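Local coordinates for protein glycerol-3-phosphate dehydrogenase [NAD(+)] (Dunaliella salina, PDB 6IUY) that probably interconverts sn-glycerol 3-phosphate and dihydroxyacetone phosphate using NAD, and joins this dehydrogenase to a phosphatase-like domain that lets it carry dihydroxyacetone phosphate through to glycerol, at residues R531-W536 and V547-L552; A485-Q490 and M602-R607; E458-L463 and S493-F498. All coordinates share one frame; numbering follows the deposited sequence.

Interaction 1: residues R531-W536 and V547-L552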
loop_
_atom_site.group_PDB
_atom_site.type_symbol
_atom_site.label_atom_id
_atom_site.label_comp_id
_atom_site.label_asym_id
_atom_site.label_seq_id
_atom_site.Cartn_x
_atom_site.Cartn_y
_atom_site.Cartn_z
ATOM N N ARG A 531 -12.740 -18.539 -7.722
ATOM C CA ARG A 531 -13.242 -19.455 -8.742
ATOM C C ARG A 531 -14.498 -20.166 -8.276
ATOM O O ARG A 531 -15.485 -20.273 -9.023
ATOM C CB ARG A 531 -12.181 -20.473 -9.115
ATOM C CG ARG A 531 -12.620 -21.402 -10.239
ATOM C CD ARG A 531 -11.607 -22.517 -10.470
ATOM N NE ARG A 531 -12.288 -23.703 -10.974
ATOM C CZ ARG A 531 -12.029 -24.942 -10.570
ATOM N NH1 ARG A 531 -11.094 -25.160 -9.657
ATOM N NH2 ARG A 531 -12.709 -25.957 -11.083
ATOM N N VAL A 532 -14.472 -20.634 -7.029
ATOM C CA VAL A 532 -15.616 -21.314 -6.460
ATOM C C VAL A 532 -16.775 -20.386 -6.141
ATOM O O VAL A 532 -17.941 -20.781 -6.239
ATOM C CB VAL A 532 -15.244 -22.050 -5.157
ATOM C CG1 VAL A 532 -16.493 -22.677 -4.546
ATOM C CG2 VAL A 532 -14.182 -23.098 -5.441
ATOM N N ALA A 533 -16.452 -19.179 -5.695
ATOM C CA ALA A 533 -17.463 -18.226 -5.314
ATOM C C ALA A 533 -18.196 -17.738 -6.563
ATOM O O ALA A 533 -19.396 -17.535 -6.527
ATOM C CB ALA A 533 -16.850 -17.065 -4.538
ATOM N N GLU A 534 -17.476 -17.597 -7.672
ATOM C CA GLU A 534 -18.102 -17.288 -8.951
ATOM C C GLU A 534 -19.167 -18.335 -9.287
ATOM O O GLU A 534 -20.321 -17.987 -9.565
ATOM C CB GLU A 534 -17.060 -17.222 -10.066
ATOM C CG GLU A 534 -17.655 -17.140 -11.499
ATOM C CD GLU A 534 -16.579 -16.902 -12.560
ATOM O OE1 GLU A 534 -15.721 -17.784 -12.777
ATOM O OE2 GLU A 534 -16.565 -15.821 -13.170
ATOM N N ALA A 535 -18.785 -19.613 -9.258
ATOM C CA ALA A 535 -19.731 -20.698 -9.547
ATOM C C ALA A 535 -20.906 -20.708 -8.574
ATOM O O ALA A 535 -22.052 -20.895 -8.975
ATOM C CB ALA A 535 -19.017 -22.032 -9.534
ATOM N N TRP A 536 -20.645 -20.485 -7.295
ATOM C CA TRP A 536 -21.734 -20.431 -6.320
ATOM C C TRP A 536 -22.756 -19.355 -6.666
ATOM O O TRP A 536 -23.965 -19.584 -6.607
ATOM C CB TRP A 536 -21.179 -20.160 -4.937
ATOM C CG TRP A 536 -22.172 -20.104 -3.802
ATOM C CD1 TRP A 536 -22.577 -21.142 -3.019
ATOM C CD2 TRP A 536 -22.820 -18.936 -3.280
ATOM N NE1 TRP A 536 -23.451 -20.700 -2.054
ATOM C CE2 TRP A 536 -23.618 -19.350 -2.194
ATOM C CE3 TRP A 536 -22.805 -17.582 -3.625
ATOM C CZ2 TRP A 536 -24.395 -18.464 -1.459
ATOM C CZ3 TRP A 536 -23.577 -16.707 -2.898
ATOM C CH2 TRP A 536 -24.361 -17.149 -1.827
ATOM N N VAL A 547 -27.304 -25.208 -3.427
ATOM C CA VAL A 547 -25.862 -25.348 -3.592
ATOM C C VAL A 547 -25.099 -24.679 -2.438
ATOM O O VAL A 547 -25.507 -23.634 -1.919
ATOM C CB VAL A 547 -25.383 -24.769 -4.932
ATOM C CG1 VAL A 547 -25.419 -23.251 -4.901
ATOM C CG2 VAL A 547 -23.983 -25.266 -5.242
ATOM N N THR A 548 -24.012 -25.317 -2.007
ATOM C CA THR A 548 -23.221 -24.801 -0.901
ATOM C C THR A 548 -21.758 -24.749 -1.303
ATOM O O THR A 548 -21.348 -25.433 -2.242
ATOM C CB THR A 548 -23.358 -25.678 0.359
ATOM O OG1 THR A 548 -22.974 -27.017 0.038
ATOM C CG2 THR A 548 -24.795 -25.691 0.873
ATOM N N PHE A 549 -20.965 -23.969 -0.577
ATOM C CA PHE A 549 -19.526 -23.934 -0.823
ATOM C C PHE A 549 -18.876 -25.287 -0.529
ATOM O O PHE A 549 -17.932 -25.718 -1.211
ATOM C CB PHE A 549 -18.877 -22.833 0.011
ATOM C CG PHE A 549 -19.070 -21.451 -0.566
ATOM C CD1 PHE A 549 -18.204 -20.969 -1.538
ATOM C CD2 PHE A 549 -20.121 -20.648 -0.143
ATOM C CE1 PHE A 549 -18.377 -19.712 -2.080
ATOM C CE2 PHE A 549 -20.297 -19.376 -0.682
ATOM C CZ PHE A 549 -19.421 -18.913 -1.650
ATOM N N GLU A 550 -19.400 -25.983 0.466
ATOM C CA GLU A 550 -18.841 -27.281 0.787
ATOM C C GLU A 550 -19.022 -28.254 -0.369
ATOM O O GLU A 550 -18.079 -28.942 -0.757
ATOM C CB GLU A 550 -19.474 -27.845 2.048
ATOM C CG GLU A 550 -18.745 -29.077 2.529
ATOM C CD GLU A 550 -19.237 -29.558 3.881
ATOM O OE1 GLU A 550 -20.315 -29.086 4.330
ATOM O OE2 GLU A 550 -18.539 -30.402 4.487
ATOM N N LYS A 551 -20.227 -28.311 -0.936
ATOM C CA LYS A 551 -20.460 -29.174 -2.091
ATOM C C LYS A 551 -19.564 -28.820 -3.279
ATOM O O LYS A 551 -18.990 -29.710 -3.910
ATOM C CB LYS A 551 -21.924 -29.106 -2.538
ATOM C CG LYS A 551 -22.932 -29.820 -1.626
ATOM C CD LYS A 551 -24.364 -29.595 -2.148
ATOM C CE LYS A 551 -25.428 -30.203 -1.247
ATOM N NZ LYS A 551 -26.800 -30.033 -1.834
ATOM N N LEU A 552 -19.450 -27.530 -3.594
ATOM C CA LEU A 552 -18.646 -27.088 -4.736
ATOM C C LEU A 552 -17.171 -27.359 -4.526
ATOM O O LEU A 552 -16.437 -27.670 -5.477
ATOM C CB LEU A 552 -18.873 -25.580 -5.003
ATOM C CG LEU A 552 -20.289 -25.235 -5.472
ATOM C CD1 LEU A 552 -20.539 -23.701 -5.515
ATOM C CD2 LEU A 552 -20.558 -25.873 -6.841
#

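Interaction 2: residues A485-Q490 and M602-R607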
loop_
_atom_site.group_PDB
_atom_site.type_symbol
_atom_site.label_atom_id
_atom_site.label_comp_id
_atom_site.label_asym_id
_atom_site.label_seq_id
_atom_site.Cartn_x
_atom_site.Cartn_y
_atom_site.Cartn_z
ATOM N N ALA A 485 -13.403 -3.390 -8.819
ATOM C CA ALA A 485 -12.392 -2.546 -8.185
ATOM C C ALA A 485 -12.900 -1.958 -6.872
ATOM O O ALA A 485 -12.133 -1.797 -5.932
ATOM C CB ALA A 485 -11.959 -1.431 -9.129
ATOM N N SER A 486 -14.182 -1.631 -6.807
ATOM C CA SER A 486 -14.776 -1.182 -5.553
ATOM C C SER A 486 -14.713 -2.250 -4.464
ATOM O O SER A 486 -14.331 -1.968 -3.316
ATOM C CB SER A 486 -16.223 -0.762 -5.767
ATOM O OG SER A 486 -16.265 0.319 -6.669
ATOM N N ILE A 487 -15.083 -3.475 -4.814
ATOM C CA ILE A 487 -15.009 -4.575 -3.847
ATOM C C ILE A 487 -13.591 -4.717 -3.328
ATOM O O ILE A 487 -13.373 -4.839 -2.131
ATOM C CB ILE A 487 -15.469 -5.899 -4.457
ATOM C CG1 ILE A 487 -16.913 -5.763 -4.928
ATOM C CG2 ILE A 487 -15.332 -7.046 -3.428
ATOM C CD1 ILE A 487 -17.416 -6.918 -5.783
ATOM N N LEU A 488 -12.617 -4.663 -4.222
ATOM C CA LEU A 488 -11.230 -4.757 -3.786
ATOM C C LEU A 488 -10.793 -3.561 -2.931
ATOM O O LEU A 488 -10.098 -3.733 -1.900
ATOM C CB LEU A 488 -10.300 -4.909 -4.989
ATOM C CG LEU A 488 -10.011 -6.413 -5.208
ATOM C CD1 LEU A 488 -11.322 -7.156 -5.483
ATOM C CD2 LEU A 488 -9.007 -6.635 -6.328
ATOM N N ARG A 489 -11.191 -2.362 -3.352
ATOM C CA ARG A 489 -10.855 -1.148 -2.611
ATOM C C ARG A 489 -11.408 -1.215 -1.198
ATOM O O ARG A 489 -10.673 -1.016 -0.234
ATOM C CB ARG A 489 -11.399 0.107 -3.305
ATOM C CG ARG A 489 -10.873 1.377 -2.636
ATOM C CD ARG A 489 -11.857 2.515 -2.641
ATOM N NE ARG A 489 -13.214 2.110 -2.288
ATOM C CZ ARG A 489 -13.657 1.964 -1.048
ATOM N NH1 ARG A 489 -12.835 2.153 -0.028
ATOM N NH2 ARG A 489 -14.926 1.613 -0.829
ATOM N N GLN A 490 -12.708 -1.475 -1.078
ATOM C CA GLN A 490 -13.327 -1.583 0.231
ATOM C C GLN A 490 -12.708 -2.743 1.043
ATOM O O GLN A 490 -12.471 -2.639 2.255
ATOM C CB GLN A 490 -14.825 -1.774 0.076
ATOM C CG GLN A 490 -15.583 -1.899 1.391
ATOM C CD GLN A 490 -15.612 -0.600 2.190
ATOM O OE1 GLN A 490 -15.391 0.492 1.652
ATOM N NE2 GLN A 490 -15.882 -0.716 3.483
ATOM N N MET A 602 -26.662 -7.882 -3.781
ATOM C CA MET A 602 -26.398 -6.743 -2.897
ATOM C C MET A 602 -24.922 -6.553 -2.568
ATOM O O MET A 602 -24.585 -5.786 -1.665
ATOM C CB MET A 602 -27.176 -6.887 -1.584
ATOM C CG MET A 602 -28.682 -6.652 -1.691
ATOM S SD MET A 602 -29.121 -4.994 -2.258
ATOM C CE MET A 602 -28.370 -3.978 -0.997
ATOM N N ILE A 603 -24.038 -7.232 -3.292
ATOM C CA ILE A 603 -22.617 -7.216 -2.927
ATOM C C ILE A 603 -21.986 -5.829 -3.112
ATOM O O ILE A 603 -21.117 -5.446 -2.340
ATOM C CB ILE A 603 -21.811 -8.271 -3.730
ATOM C CG1 ILE A 603 -20.396 -8.456 -3.156
ATOM C CG2 ILE A 603 -21.717 -7.897 -5.189
ATOM C CD1 ILE A 603 -20.346 -9.144 -1.843
ATOM N N LEU A 604 -22.406 -5.064 -4.116
ATOM C CA LEU A 604 -21.835 -3.728 -4.285
ATOM C C LEU A 604 -22.557 -2.713 -3.388
ATOM O O LEU A 604 -22.201 -1.545 -3.358
ATOM C CB LEU A 604 -21.902 -3.281 -5.745
ATOM C CG LEU A 604 -21.254 -4.225 -6.767
ATOM C CD1 LEU A 604 -21.676 -3.852 -8.190
ATOM C CD2 LEU A 604 -19.737 -4.192 -6.624
ATOM N N ARG A 605 -23.563 -3.180 -2.648
ATOM C CA ARG A 605 -24.347 -2.315 -1.765
ATOM C C ARG A 605 -24.055 -2.607 -0.302
ATOM O O ARG A 605 -24.968 -2.622 0.531
ATOM C CB ARG A 605 -25.847 -2.483 -2.030
ATOM C CG ARG A 605 -26.351 -1.819 -3.313
ATOM C CD ARG A 605 -26.885 -0.411 -3.035
ATOM N NE ARG A 605 -27.658 0.101 -4.165
ATOM C CZ ARG A 605 -28.936 -0.194 -4.409
ATOM N NH1 ARG A 605 -29.614 -1.010 -3.602
ATOM N NH2 ARG A 605 -29.541 0.329 -5.471
ATOM N N TYR A 606 -22.779 -2.827 0.006
ATOM C CA TYR A 606 -22.366 -3.248 1.336
ATOM C C TYR A 606 -22.720 -2.245 2.450
ATOM O O TYR A 606 -23.165 -2.655 3.521
ATOM C CB TYR A 606 -20.864 -3.524 1.338
ATOM C CG TYR A 606 -20.047 -2.448 0.676
ATOM C CD1 TYR A 606 -19.614 -1.330 1.387
ATOM C CD2 TYR A 606 -19.710 -2.542 -0.664
ATOM C CE1 TYR A 606 -18.854 -0.339 0.771
ATOM C CE2 TYR A 606 -18.953 -1.558 -1.287
ATOM C CZ TYR A 606 -18.527 -0.465 -0.566
ATOM O OH TYR A 606 -17.776 0.497 -1.200
ATOM N N ARG A 607 -22.521 -0.948 2.205
ATOM C CA ARG A 607 -22.888 0.100 3.173
ATOM C C ARG A 607 -24.327 -0.069 3.651
ATOM O O ARG A 607 -24.679 0.301 4.772
ATOM C CB ARG A 607 -22.707 1.499 2.554
ATOM C CG ARG A 607 -21.333 2.134 2.769
ATOM C CD ARG A 607 -20.855 2.884 1.522
ATOM N NE ARG A 607 -19.393 3.001 1.504
ATOM C CZ ARG A 607 -18.681 3.577 0.529
ATOM N NH1 ARG A 607 -19.290 4.114 -0.530
ATOM N NH2 ARG A 607 -17.351 3.622 0.613
#

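Interaction 3: residues E458-L463 and S493-F498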
loop_
_atom_site.group_PDB
_atom_site.type_symbol
_atom_site.label_atom_id
_atom_site.label_comp_id
_atom_site.label_asym_id
_atom_site.label_seq_id
_atom_site.Cartn_x
_atom_site.Cartn_y
_atom_site.Cartn_z
ATOM N N GLU A 458 0.687 -11.462 8.186
ATOM C CA GLU A 458 -0.066 -12.670 8.425
ATOM C C GLU A 458 -1.550 -12.382 8.353
ATOM O O GLU A 458 -2.292 -13.162 7.786
ATOM C CB GLU A 458 0.297 -13.300 9.778
ATOM C CG GLU A 458 -0.230 -14.717 9.899
ATOM C CD GLU A 458 0.264 -15.434 11.138
ATOM O OE1 GLU A 458 0.619 -14.746 12.112
ATOM O OE2 GLU A 458 0.291 -16.690 11.128
ATOM N N MET A 459 -1.988 -11.266 8.925
ATOM C CA MET A 459 -3.411 -10.923 8.897
ATOM C C MET A 459 -3.865 -10.556 7.469
ATOM O O MET A 459 -4.996 -10.854 7.074
ATOM C CB MET A 459 -3.710 -9.779 9.874
ATOM C CG MET A 459 -5.177 -9.460 9.992
ATOM S SD MET A 459 -6.166 -10.704 10.846
ATOM C CE MET A 459 -5.774 -10.270 12.540
ATOM N N CYS A 460 -2.976 -9.948 6.685
ATOM C CA CYS A 460 -3.279 -9.703 5.273
ATOM C C CYS A 460 -3.444 -10.996 4.498
ATOM O O CYS A 460 -4.402 -11.153 3.754
ATOM C CB CYS A 460 -2.180 -8.876 4.593
ATOM S SG CYS A 460 -2.255 -7.129 4.988
ATOM N N GLY A 461 -2.489 -11.910 4.642
ATOM C CA GLY A 461 -2.617 -13.210 4.011
ATOM C C GLY A 461 -3.936 -13.905 4.326
ATOM O O GLY A 461 -4.534 -14.496 3.447
ATOM N N THR A 462 -4.385 -13.830 5.573
ATOM C CA THR A 462 -5.619 -14.488 5.994
ATOM C C THR A 462 -6.898 -13.763 5.571
ATOM O O THR A 462 -7.804 -14.398 5.069
ATOM C CB THR A 462 -5.650 -14.658 7.537
ATOM O OG1 THR A 462 -4.734 -15.692 7.922
ATOM C CG2 THR A 462 -7.027 -15.027 8.023
ATOM N N LEU A 463 -6.983 -12.447 5.783
ATOM C CA LEU A 463 -8.221 -11.702 5.495
ATOM C C LEU A 463 -8.506 -11.577 3.998
ATOM O O LEU A 463 -9.662 -11.473 3.574
ATOM C CB LEU A 463 -8.171 -10.298 6.113
ATOM C CG LEU A 463 -8.324 -10.236 7.630
ATOM C CD1 LEU A 463 -8.366 -8.792 8.126
ATOM C CD2 LEU A 463 -9.566 -10.995 8.070
ATOM N N SER A 493 -9.390 -1.778 2.372
ATOM C CA SER A 493 -9.570 -0.771 3.417
ATOM C C SER A 493 -10.060 -1.411 4.719
ATOM O O SER A 493 -9.694 -0.968 5.818
ATOM C CB SER A 493 -10.521 0.346 2.928
ATOM O OG SER A 493 -11.478 0.704 3.906
ATOM N N GLU A 494 -10.859 -2.467 4.608
ATOM C CA GLU A 494 -11.321 -3.156 5.814
ATOM C C GLU A 494 -10.262 -4.116 6.385
ATOM O O GLU A 494 -10.217 -4.327 7.583
ATOM C CB GLU A 494 -12.608 -3.916 5.546
ATOM C CG GLU A 494 -13.793 -3.034 5.312
ATOM C CD GLU A 494 -15.057 -3.830 5.256
ATOM O OE1 GLU A 494 -16.044 -3.359 4.639
ATOM O OE2 GLU A 494 -15.054 -4.949 5.831
ATOM N N MET A 495 -9.423 -4.690 5.529
ATOM C CA MET A 495 -8.275 -5.453 6.003
ATOM C C MET A 495 -7.435 -4.550 6.899
ATOM O O MET A 495 -7.139 -4.886 8.055
ATOM C CB MET A 495 -7.446 -5.977 4.828
ATOM C CG MET A 495 -8.097 -7.153 4.090
ATOM S SD MET A 495 -7.346 -7.492 2.478
ATOM C CE MET A 495 -5.632 -7.873 2.878
ATOM N N ARG A 496 -7.080 -3.396 6.335
ATOM C CA ARG A 496 -6.377 -2.305 7.001
ATOM C C ARG A 496 -6.980 -1.928 8.347
ATOM O O ARG A 496 -6.275 -1.810 9.338
ATOM C CB ARG A 496 -6.375 -1.080 6.084
ATOM C CG ARG A 496 -5.266 -0.093 6.385
ATOM C CD ARG A 496 -5.123 0.915 5.274
ATOM N NE ARG A 496 -4.302 2.057 5.673
ATOM C CZ ARG A 496 -4.767 3.294 5.846
ATOM N NH1 ARG A 496 -6.054 3.554 5.648
ATOM N NH2 ARG A 496 -3.937 4.275 6.202
ATOM N N LYS A 497 -8.291 -1.739 8.371
ATOM C CA LYS A 497 -9.007 -1.345 9.578
ATOM C C LYS A 497 -8.992 -2.447 10.644
ATOM O O LYS A 497 -8.749 -2.191 11.824
ATOM C CB LYS A 497 -10.446 -0.989 9.213
ATOM C CG LYS A 497 -11.226 -0.284 10.279
ATOM C CD LYS A 497 -12.703 -0.195 9.885
ATOM C CE LYS A 497 -13.418 0.844 10.738
ATOM N NZ LYS A 497 -14.903 0.775 10.653
ATOM N N PHE A 498 -9.256 -3.676 10.227
ATOM C CA PHE A 498 -9.223 -4.809 11.145
ATOM C C PHE A 498 -7.820 -4.983 11.741
ATOM O O PHE A 498 -7.661 -5.279 12.924
ATOM C CB PHE A 498 -9.664 -6.074 10.406
ATOM C CG PHE A 498 -9.973 -7.229 11.299
ATOM C CD1 PHE A 498 -11.218 -7.359 11.857
ATOM C CD2 PHE A 498 -9.015 -8.203 11.554
ATOM C CE1 PHE A 498 -11.508 -8.415 12.668
ATOM C CE2 PHE A 498 -9.305 -9.269 12.364
ATOM C CZ PHE A 498 -10.553 -9.373 12.923
#

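Interaction 1: residues R531-W536 and V547-L552
W536 and F549 lie one on the other in an offset face-to-face stack: the five-membered ring of the indole and the phenyl ring have centroids 4.1 Å apart and planes at 18°. The overlap is displaced toward the rims, with F549 CE2 3.6 Å from W536 CD2. CG of W536 is anti to its backbone N (chi1 -179°), which swings the indole over to helix 549-556. W536 CB makes a separate CH-pi contact over the phenyl face, 4.3 Å from the F549 ring centroid. A533 meets the same phenyl ring at its edge, A533 CB lying 3.9 Å from F549 CE1. At the indole edge, L552 CD1 reaches W536 CB at 3.6 Å, while V532 CG1 packs against L552 CB at 3.8 Å. Without the indole, as with an alanine here, one face of the F549 ring would probably lose its cover and V547 CG1 its neighbour at W536 CD1. T548 starts the partner helix, its OG1 capping K551 N. L562 and I594 also touch F549, so the ring is enclosed within the helical domain. With no hydrogen bond crossing between the segments, dispersion and the burial of apolar surface hold these two helices together.

Interaction 2: residues A485-Q490 and M602-R607
I487, on helix 481-502, faces L604 with CA atoms 6.9 Å apart, where the chain comes up to R605, the N-cap of the short helix 606-609. The contact joins helix 481-502 to the segment leading into helix 606-609 in the helical C-terminal domain of the glycerol-3-phosphate dehydrogenase family, beside the second subunit. At its apolar end L604 CD2 approaches I487 CG1 crosswise at 3.6 Å. Further along, the Y606 ring carries Q490 on one face: Q490 CG sits 4.0 Å from the ring centroid as a CH-pi contact, and the amide is tilted 24° from the ring plane. Y606 has CG between its backbone N and carbonyl carbon (chi1 47°), and this sends the phenol across to helix 481-502. The phenol oxygen is hydrogen-bonded to E423 of the second subunit, which also forms a salt bridge with R489 NE, so one carboxylate of the dimer partner ties both segments. The same Y606 oxygen lies over the centre of the R607 guanidinium, 3.6 Å above its plane. R489 bends at chi2 and chi3 to bring NH2 onto its neighbour: R489 NH2 donates to an in-plane lone pair of Q490 OE1 at 2.8 Å, the N-H...O angle 150°.

Interaction 3: residues E458-L463 and S493-F498
The F498 ring meets helix 454-477 along its CD2-CE2 side. M459 comes in at the edge, near the ring plane: its methyl CE is 3.7 Å from F498 CE2, and its sulfur SD stands 4.9 Å from the ring centroid and 78° off the normal, an edge-on Met-aromatic contact. L463 reaches the same side obliquely, with CD1 3.5 Å from F498 CD2 and close to F498 CB as well. M459 gets there because its chain folds back at chi2 (71°) and again at the sulfur, which puts both SD and CE at the ring edge, M459 SD lying 3.8 Å from F498 CE2.

M495 forms the other half of the contact. Its CG packs against L463 CB at 3.7 Å, and the chain then runs on, nearly straight at chi2 and turned only at chi3, until CE settles against C460, 3.6 Å from the C460 carbonyl oxygen and 4.0 Å from C460 CB. L463 is therefore held between M495 on its CB side and F498 at the end of its CD1 branch. No hydrogen bond crosses; the contact is apolar, made largely by two methionine chains that bend to follow the partner helix. Around it, V571 of helix 564-577 touches L463 and L575 touches F498, while L391 and I502 touch M459. On the outer side of helix 481-502, R496 forms salt bridges with D508 and with D509 of the second subunit.

The axes of the two segments pass 10.1 Å apart with their directions at 136°, a splayed antiparallel pair of consecutive helices. Such pairing belongs to the helical C-terminal domain of this dehydrogenase family, and here it backs the substrate site: the M495 side chain is about 4 Å from that of K464, which binds dihydroxyacetone phosphate.

All three contacts belong to the helical C-terminal domain. Interactions 2 and 3 share helix 481-502, their segments nearly continuous in sequence and alternating along the chain, with centres 16 Å apart. Interaction 1 is nested inside the long excursion closed by interaction 2; their centres are 20 Å apart and their nearest atoms about 8 Å. Interactions 1 and 3 follow in series, 23 Å between centres, and approach the substrate from different helices: the V532 side chain is about 8 Å from bound dihydroxyacetone phosphate and that of C460 about 10 Å. Interaction 2 lies farther off, the I487 side chain about 14 Å from bound dihydroxyacetone phosphate; the second subunit packs against interaction 2.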